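Local coordinates for response regulator receiver protein (Pseudoalteromonas atlantica T6c, PDB 3KTO) that probably serves as a receiver module in two-component signalling, as CheY-like response regulators do, at residues Pro82-Thr94 and Ala103-Leu116. Sequence-based numbering, arbitrary orientation.
Sequences PTIVMASSSDIPT and AADFIEKPFIEHVL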
# COMPACT_ATOMS: atom_id res chain seq x y z
N PRO A 82 -24.76 2.83 10.83
CA PRO A 82 -23.50 2.91 11.59
C PRO A 82 -22.39 2.60 10.61
O PRO A 82 -22.40 1.55 9.96
CB PRO A 82 -23.66 1.81 12.63
CG PRO A 82 -25.14 1.77 12.85
CD PRO A 82 -25.69 1.87 11.45
N THR A 83 -21.42 3.51 10.49
CA THR A 83 -20.33 3.31 9.55
C THR A 83 -18.95 3.30 10.19
O THR A 83 -18.61 4.18 10.98
CB THR A 83 -20.37 4.39 8.47
OG1 THR A 83 -21.62 4.33 7.77
CG2 THR A 83 -19.22 4.21 7.49
N ILE A 84 -18.17 2.29 9.83
CA ILE A 84 -16.80 2.14 10.30
C ILE A 84 -15.91 2.62 9.15
O ILE A 84 -15.95 2.06 8.06
CB ILE A 84 -16.45 0.66 10.58
CG1 ILE A 84 -17.38 0.07 11.64
CG2 ILE A 84 -15.01 0.53 11.01
CD1 ILE A 84 -17.17 -1.43 11.86
N VAL A 85 -15.14 3.68 9.37
CA VAL A 85 -14.25 4.17 8.33
C VAL A 85 -12.83 3.62 8.58
O VAL A 85 -12.35 3.63 9.71
CB VAL A 85 -14.24 5.71 8.31
CG1 VAL A 85 -13.20 6.22 7.33
CG2 VAL A 85 -15.63 6.23 7.90
N MSE A 86 -12.19 3.12 7.52
CA MSE A 86 -10.85 2.56 7.63
C MSE A 86 -9.91 3.23 6.63
O MSE A 86 -10.34 3.67 5.57
CB MSE A 86 -10.89 1.05 7.35
CG MSE A 86 -11.85 0.28 8.25
SE MSE A 86 -11.81 -1.64 7.92
CE MSE A 86 -10.25 -2.05 8.98
N ALA A 87 -8.64 3.30 6.98
CA ALA A 87 -7.65 3.92 6.10
C ALA A 87 -6.27 3.37 6.42
O ALA A 87 -5.94 3.14 7.58
CB ALA A 87 -7.67 5.45 6.28
N SER A 88 -5.49 3.12 5.39
CA SER A 88 -4.13 2.62 5.56
C SER A 88 -3.20 3.81 5.56
O SER A 88 -1.99 3.69 5.76
CB SER A 88 -3.78 1.65 4.44
OG SER A 88 -4.09 2.20 3.17
N SER A 89 -3.79 4.98 5.32
CA SER A 89 -3.08 6.25 5.28
C SER A 89 -4.00 7.30 5.88
O SER A 89 -5.17 7.41 5.50
CB SER A 89 -2.77 6.63 3.83
OG SER A 89 -2.24 7.93 3.75
N SER A 90 -3.49 8.08 6.83
CA SER A 90 -4.36 9.09 7.42
C SER A 90 -3.69 10.16 8.25
O SER A 90 -2.78 9.89 9.02
CB SER A 90 -5.41 8.39 8.28
OG SER A 90 -6.17 9.35 9.01
N ASP A 91 -4.15 11.40 8.07
CA ASP A 91 -3.64 12.50 8.85
C ASP A 91 -4.76 12.88 9.80
O ASP A 91 -5.87 12.34 9.72
CB ASP A 91 -3.23 13.71 7.98
CG ASP A 91 -4.31 14.16 7.02
OD1 ASP A 91 -5.52 14.06 7.35
OD2 ASP A 91 -3.94 14.64 5.93
N ILE A 92 -4.49 13.79 10.72
CA ILE A 92 -5.49 14.19 11.69
C ILE A 92 -6.77 14.78 11.09
O ILE A 92 -7.87 14.41 11.50
CB ILE A 92 -4.91 15.20 12.70
CG1 ILE A 92 -3.79 14.55 13.52
CG2 ILE A 92 -5.99 15.71 13.60
CD1 ILE A 92 -4.14 13.22 14.10
N PRO A 93 -6.66 15.70 10.11
CA PRO A 93 -7.88 16.27 9.52
C PRO A 93 -8.83 15.23 8.93
O PRO A 93 -10.05 15.36 9.04
CB PRO A 93 -7.34 17.25 8.48
CG PRO A 93 -6.08 17.75 9.14
CD PRO A 93 -5.47 16.45 9.65
N THR A 94 -8.28 14.20 8.31
CA THR A 94 -9.12 13.14 7.73
C THR A 94 -9.92 12.42 8.83
O THR A 94 -11.13 12.18 8.69
CB THR A 94 -8.25 12.14 6.94
OG1 THR A 94 -7.82 12.77 5.72
CG2 THR A 94 -9.03 10.86 6.63
N ALA A 103 -19.16 8.97 11.48
CA ALA A 103 -18.59 7.63 11.52
C ALA A 103 -18.66 7.08 12.94
O ALA A 103 -18.42 7.81 13.90
CB ALA A 103 -17.14 7.67 11.04
N ALA A 104 -18.99 5.80 13.08
CA ALA A 104 -19.07 5.17 14.40
C ALA A 104 -17.66 4.94 14.95
O ALA A 104 -17.44 4.95 16.15
CB ALA A 104 -19.83 3.84 14.33
N ASP A 105 -16.70 4.73 14.05
CA ASP A 105 -15.31 4.53 14.44
C ASP A 105 -14.42 4.76 13.22
O ASP A 105 -14.89 4.72 12.08
CB ASP A 105 -15.10 3.11 15.00
CG ASP A 105 -13.81 2.97 15.82
OD1 ASP A 105 -13.23 4.00 16.22
OD2 ASP A 105 -13.37 1.83 16.08
N PHE A 106 -13.15 5.03 13.47
CA PHE A 106 -12.16 5.25 12.42
C PHE A 106 -11.04 4.28 12.81
O PHE A 106 -10.50 4.37 13.91
CB PHE A 106 -11.66 6.70 12.46
CG PHE A 106 -10.74 7.05 11.33
CD1 PHE A 106 -11.24 7.62 10.17
CD2 PHE A 106 -9.38 6.79 11.41
CE1 PHE A 106 -10.39 7.92 9.10
CE2 PHE A 106 -8.52 7.09 10.35
CZ PHE A 106 -9.03 7.65 9.19
N ILE A 107 -10.72 3.34 11.91
CA ILE A 107 -9.69 2.33 12.17
C ILE A 107 -8.53 2.42 11.18
O ILE A 107 -8.73 2.36 9.97
CB ILE A 107 -10.27 0.90 12.06
CG1 ILE A 107 -11.46 0.72 13.01
CG2 ILE A 107 -9.19 -0.12 12.41
CD1 ILE A 107 -12.13 -0.64 12.89
N GLU A 108 -7.32 2.57 11.70
CA GLU A 108 -6.15 2.63 10.82
C GLU A 108 -5.81 1.21 10.40
O GLU A 108 -6.00 0.27 11.17
CB GLU A 108 -4.95 3.23 11.55
CG GLU A 108 -5.12 4.67 11.98
CD GLU A 108 -4.07 5.09 12.99
OE1 GLU A 108 -4.23 4.76 14.19
OE2 GLU A 108 -3.08 5.73 12.58
N LYS A 109 -5.33 1.05 9.17
CA LYS A 109 -4.92 -0.26 8.64
C LYS A 109 -3.40 -0.17 8.43
O LYS A 109 -2.89 0.89 8.06
CB LYS A 109 -5.61 -0.55 7.30
CG LYS A 109 -7.10 -0.79 7.39
CD LYS A 109 -7.67 -1.33 6.08
CE LYS A 109 -7.64 -0.28 4.97
NZ LYS A 109 -8.23 -0.81 3.69
N PRO A 110 -2.65 -1.25 8.69
CA PRO A 110 -3.08 -2.57 9.17
C PRO A 110 -3.78 -2.44 10.51
O PRO A 110 -3.34 -1.68 11.39
CB PRO A 110 -1.76 -3.34 9.26
CG PRO A 110 -0.77 -2.26 9.57
CD PRO A 110 -1.18 -1.19 8.60
N PHE A 111 -4.86 -3.17 10.67
CA PHE A 111 -5.66 -3.11 11.88
C PHE A 111 -5.54 -4.33 12.77
O PHE A 111 -5.00 -5.37 12.38
CB PHE A 111 -7.13 -2.93 11.52
CG PHE A 111 -7.67 -4.05 10.69
CD1 PHE A 111 -7.27 -4.21 9.37
CD2 PHE A 111 -8.54 -4.99 11.25
CE1 PHE A 111 -7.72 -5.28 8.61
CE2 PHE A 111 -8.99 -6.07 10.49
CZ PHE A 111 -8.57 -6.21 9.18
N ILE A 112 -6.08 -4.19 13.98
CA ILE A 112 -6.10 -5.25 14.96
C ILE A 112 -7.44 -5.92 14.72
O ILE A 112 -8.49 -5.29 14.83
CB ILE A 112 -6.05 -4.67 16.37
CG1 ILE A 112 -4.91 -3.64 16.45
CG2 ILE A 112 -5.82 -5.77 17.38
CD1 ILE A 112 -4.87 -2.86 17.74
N GLU A 113 -7.43 -7.20 14.38
CA GLU A 113 -8.69 -7.86 14.09
C GLU A 113 -9.76 -7.78 15.16
O GLU A 113 -10.93 -7.61 14.83
CB GLU A 113 -8.46 -9.32 13.67
CG GLU A 113 -7.75 -10.19 14.68
CD GLU A 113 -7.79 -11.65 14.27
OE1 GLU A 113 -7.43 -11.95 13.10
OE2 GLU A 113 -8.18 -12.49 15.10
N HIS A 114 -9.39 -7.88 16.44
CA HIS A 114 -10.44 -7.83 17.46
C HIS A 114 -11.13 -6.47 17.52
O HIS A 114 -12.30 -6.38 17.88
CB HIS A 114 -9.91 -8.23 18.85
CG HIS A 114 -9.14 -7.16 19.56
ND1 HIS A 114 -7.78 -7.03 19.46
CD2 HIS A 114 -9.55 -6.19 20.42
CE1 HIS A 114 -7.37 -6.02 20.22
NE2 HIS A 114 -8.43 -5.50 20.81
N VAL A 115 -10.42 -5.42 17.13
CA VAL A 115 -11.02 -4.09 17.13
C VAL A 115 -12.12 -4.09 16.08
O VAL A 115 -13.26 -3.71 16.35
CB VAL A 115 -9.99 -3.00 16.78
CG1 VAL A 115 -10.68 -1.65 16.62
CG2 VAL A 115 -8.93 -2.93 17.87
N LEU A 116 -11.79 -4.52 14.87
CA LEU A 116 -12.77 -4.56 13.80
C LEU A 116 -13.91 -5.50 14.16
O LEU A 116 -15.07 -5.14 14.05
CB LEU A 116 -12.12 -5.01 12.49
CG LEU A 116 -13.12 -5.22 11.35
CD1 LEU A 116 -13.75 -3.89 10.96
CD2 LEU A 116 -12.41 -5.85 10.17
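Val85 and Phe106 sit at the middle of a parallel pairing of strands 83-87 and 105-108, whose axes are inclined by 25° and whose backbones are laced by five hydrogen bonds, from Ala104 N to Thr83 O at one end to Lys109 N to Ala87 O (2.7 Å) at the other. The straighter ones lie centrally, where Val85 N gives to Asp105 O and Val85 O receives Ile107 N at 2.8 Å. On the face bearing Val85 and Ala87, with CG anti to the backbone N (chi1 -174°), the Phe106 ring reaches toward segment 82-94. Its CD1 meets Val85 CG1 at 3.7 Å, while Ser90 OG reaches its CZ at 3.3 Å and the Thr94 side chain crosses that of Phe106 at about a right angle, with CG2 near CE1. On the opposite face, Ile84 CG2 touches Ile107 CD1 (3.6 Å). Selenomethionine Met86 bends at its third torsion (82°), laying CE over one face of Phe111, 3.9 Å from the ring centroid, and against Lys109 CG. The aliphatic part of Lys109 is thus packed while its NZ forms salt bridges with Asp13 and Glu57, and a cis peptide joins it to Pro110. This lysine-proline element closing the beta-alpha-beta unit is a hallmark of receiver domains; the packed chain and two salt bridges would together keep the ammonium beside Asp13 and Glu57, as in CheY-like receivers, where the conserved lysine borders the acidic pocket; here a glutamate, Glu57, ends strand 51-57.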